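Local coordinates for cytochrome c (Rhodothermus marinus, PDB 3CP5), which probably carries electrons between redox partners by means of a single heme c held covalently in a small, all-helical fold, at residues A[75-80]-A[108-113]. Residues are numbered along the deposited sequence; the frame is centred on the assembly and turned at random.
Sequences VMLNPN and EQARAI. With HEC (heme c), chain C.
Met76 reaches from the end of helix 69-77 to helix 107-123. Its SD lies 3.7 Å from Ile113 CG2 and also touches Ala110 CB. A bend at the last torsion (chi3 -101°) brings the methyl beside the Ala110 carbonyl oxygen, CE to Ala110 O 3.4 Å. Next to it, the branched end of Leu77 closes on the Ala110 methyl, CG and CD2 each 3.9 Å from that CB. With an alanine at Met76, the side of Ile113 now covered by sulfur would probably lose its partner, opening a gap at the heme edge.

Helix 69-77 covers one face of the heme, while Ile113 of helix 107-123 meets the edge. Over that face, Met76 CG approaches the heme methyl CMB at 3.6 Å. Ile113 CD1 meets the terminal carbon CBB of a vinyl-derived heme side group at 3.8 Å. With chi1 at 168°, the CG1 branch of Val75 is turned onto a pyrrole ring, 3.7 Å from heme C3A. Ile113 also neighbours Cys45, which is covalently attached to the heme, and Val75 touches the axial Met100. This buried, apolar junction forms part of the hydrophobic heme pocket of a class I-like cytochrome c fold.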
loop_
_atom_site.group_PDB
_atom_site.type_symbol
_atom_site.label_atom_id
_atom_site.label_comp_id
_atom_site.label_asym_id
_atom_site.label_seq_id
_atom_site.Cartn_x
_atom_site.Cartn_y
_atom_site.Cartn_z
ATOM N N VAL A 75 -5.349 0.430 2.309
ATOM C CA VAL A 75 -4.474 0.853 3.416
ATOM C C VAL A 75 -4.010 2.285 3.170
ATOM O O VAL A 75 -4.027 3.116 4.082
ATOM C CB VAL A 75 -3.280 -0.110 3.596
ATOM C CG1 VAL A 75 -2.258 0.510 4.528
ATOM C CG2 VAL A 75 -3.720 -1.466 4.149
ATOM N N MET A 76 -3.597 2.626 1.928
ATOM C CA MET A 76 -3.197 3.987 1.602
ATOM C C MET A 76 -4.317 5.016 1.693
ATOM O O MET A 76 -4.117 6.138 2.217
ATOM C CB MET A 76 -2.585 4.044 0.167
ATOM C CG MET A 76 -1.202 3.437 0.041
ATOM S SD MET A 76 -0.574 3.855 -1.624
ATOM C CE MET A 76 -0.840 2.334 -2.522
ATOM N N LEU A 77 -5.489 4.666 1.166
ATOM C CA LEU A 77 -6.593 5.588 1.027
ATOM C C LEU A 77 -7.490 5.701 2.266
ATOM O O LEU A 77 -8.116 6.763 2.434
ATOM C CB LEU A 77 -7.437 5.222 -0.182
ATOM C CG LEU A 77 -6.688 5.379 -1.495
ATOM C CD1 LEU A 77 -7.438 4.658 -2.632
ATOM C CD2 LEU A 77 -6.539 6.831 -1.865
ATOM N N ASN A 78 -7.524 4.624 3.054
ATOM C CA ASN A 78 -8.429 4.445 4.195
ATOM C C ASN A 78 -7.760 3.694 5.316
ATOM O O ASN A 78 -8.245 2.654 5.765
ATOM C CB ASN A 78 -9.707 3.722 3.699
ATOM C CG ASN A 78 -10.783 3.630 4.725
ATOM O OD1 ASN A 78 -10.844 4.378 5.700
ATOM N ND2 ASN A 78 -11.682 2.702 4.436
ATOM N N PRO A 79 -6.605 4.177 5.788
ATOM C CA PRO A 79 -5.895 3.386 6.795
ATOM C C PRO A 79 -6.724 3.212 8.069
ATOM O O PRO A 79 -6.731 2.214 8.774
ATOM C CB PRO A 79 -4.622 4.207 7.037
ATOM C CG PRO A 79 -5.031 5.601 6.675
ATOM C CD PRO A 79 -5.893 5.398 5.446
ATOM N N ASN A 80 -7.520 4.211 8.480
ATOM C CA ASN A 80 -8.332 4.127 9.697
ATOM C C ASN A 80 -9.401 3.056 9.569
ATOM O O ASN A 80 -9.662 2.250 10.476
ATOM C CB ASN A 80 -8.922 5.499 10.023
ATOM C CG ASN A 80 -7.893 6.606 10.159
ATOM O OD1 ASN A 80 -7.963 7.689 9.551
ATOM N ND2 ASN A 80 -6.889 6.314 11.013
ATOM N N GLU A 108 -5.815 8.128 -7.832
ATOM C CA GLU A 108 -4.747 8.081 -8.843
ATOM C C GLU A 108 -3.345 8.109 -8.220
ATOM O O GLU A 108 -2.482 7.443 -8.702
ATOM C CB GLU A 108 -4.798 9.179 -9.924
ATOM C CG GLU A 108 -3.824 8.897 -11.102
ATOM C CD GLU A 108 -2.338 9.249 -10.920
ATOM O OE1 GLU A 108 -1.977 10.070 -10.069
ATOM O OE2 GLU A 108 -1.565 8.697 -11.728
ATOM N N GLN A 109 -3.174 8.887 -7.137
ATOM C CA GLN A 109 -1.898 8.882 -6.441
ATOM C C GLN A 109 -1.613 7.501 -5.890
ATOM O O GLN A 109 -0.510 6.988 -6.032
ATOM C CB GLN A 109 -1.856 9.882 -5.296
ATOM C CG GLN A 109 -1.849 11.346 -5.762
ATOM C CD GLN A 109 -2.049 12.209 -4.529
ATOM O OE1 GLN A 109 -3.108 12.149 -3.905
ATOM N NE2 GLN A 109 -1.014 12.966 -4.119
ATOM N N ALA A 110 -2.621 6.896 -5.246
ATOM C CA ALA A 110 -2.408 5.572 -4.665
ATOM C C ALA A 110 -2.117 4.550 -5.766
ATOM O O ALA A 110 -1.262 3.658 -5.608
ATOM C CB ALA A 110 -3.623 5.168 -3.825
ATOM N N ARG A 111 -2.789 4.653 -6.918
ATOM C CA ARG A 111 -2.550 3.686 -8.006
ATOM C C ARG A 111 -1.137 3.819 -8.557
ATOM O O ARG A 111 -0.495 2.814 -8.920
ATOM C CB ARG A 111 -3.634 3.895 -9.044
ATOM C CG ARG A 111 -3.529 2.959 -10.255
ATOM C CD ARG A 111 -3.650 1.495 -9.813
ATOM N NE ARG A 111 -3.402 0.564 -10.909
ATOM C CZ ARG A 111 -2.191 0.133 -11.301
ATOM N NH1 ARG A 111 -1.057 0.506 -10.721
ATOM N NH2 ARG A 111 -2.140 -0.717 -12.313
ATOM N N ALA A 112 -0.586 5.038 -8.615
ATOM C CA ALA A 112 0.814 5.251 -9.011
ATOM C C ALA A 112 1.783 4.626 -8.033
ATOM O O ALA A 112 2.742 3.950 -8.387
ATOM C CB ALA A 112 1.076 6.752 -9.222
ATOM N N ILE A 113 1.541 4.832 -6.722
ATOM C CA ILE A 113 2.359 4.223 -5.691
ATOM C C ILE A 113 2.304 2.716 -5.801
ATOM O O ILE A 113 3.339 2.029 -5.693
ATOM C CB ILE A 113 1.997 4.744 -4.278
ATOM C CG1 ILE A 113 2.268 6.244 -4.162
ATOM C CG2 ILE A 113 2.721 3.973 -3.205
ATOM C CD1 ILE A 113 1.744 6.886 -2.905
HETATM FE FE HEC C . 2.179 2.575 6.052
HETATM C CHA HEC C . 1.389 -0.475 7.378
HETATM C CHB HEC C . 1.789 1.336 2.901
HETATM C CHC HEC C . 2.635 5.732 4.788
HETATM C CHD HEC C . 3.130 3.662 9.114
HETATM N NA HEC C . 1.714 0.793 5.308
HETATM C C1A HEC C . 1.355 -0.368 5.995
HETATM C C2A HEC C . 0.930 -1.371 5.049
HETATM C C3A HEC C . 1.070 -0.882 3.809
HETATM C C4A HEC C . 1.533 0.488 3.978
HETATM C CMA HEC C . 0.787 -1.579 2.460
HETATM C CAA HEC C . 0.565 -2.840 5.374
HETATM C CBA HEC C . 1.762 -3.790 5.296
HETATM C CGA HEC C . 1.377 -5.247 5.382
HETATM O O1A HEC C . 2.315 -6.088 5.575
HETATM O O2A HEC C . 0.173 -5.574 5.206
HETATM N NB HEC C . 2.267 3.384 4.226
HETATM C C1B HEC C . 2.206 2.667 3.047
HETATM C C2B HEC C . 2.362 3.572 1.938
HETATM C C3B HEC C . 2.519 4.835 2.428
HETATM C C4B HEC C . 2.458 4.704 3.870
HETATM C CMB HEC C . 2.364 3.092 0.465
HETATM C CAB HEC C . 2.555 6.163 1.646
HETATM C CBB HEC C . 1.419 6.389 0.835
HETATM N NC HEC C . 2.692 4.351 6.809
HETATM C C1C HEC C . 2.801 5.577 6.153
HETATM C C2C HEC C . 3.207 6.618 7.075
HETATM C C3C HEC C . 3.354 6.055 8.285
HETATM C C4C HEC C . 3.094 4.644 8.115
HETATM C CMC HEC C . 3.623 8.006 6.608
HETATM C CAC HEC C . 3.999 6.661 9.567
HETATM C CBC HEC C . 3.332 7.827 10.034
HETATM N ND HEC C . 2.226 1.745 7.869
HETATM C C1D HEC C . 2.680 2.366 9.027
HETATM C C2D HEC C . 2.597 1.420 10.142
HETATM C C3D HEC C . 2.008 0.317 9.665
HETATM C C4D HEC C . 1.858 0.497 8.235
HETATM C CMD HEC C . 3.028 1.828 11.577
HETATM C CAD HEC C . 1.545 -0.948 10.410
HETATM C CBD HEC C . 0.053 -0.804 10.801
HETATM C CGD HEC C . -0.107 0.362 11.749
HETATM O O1D HEC C . -0.830 1.341 11.406
HETATM O O2D HEC C . 0.547 0.261 12.856
#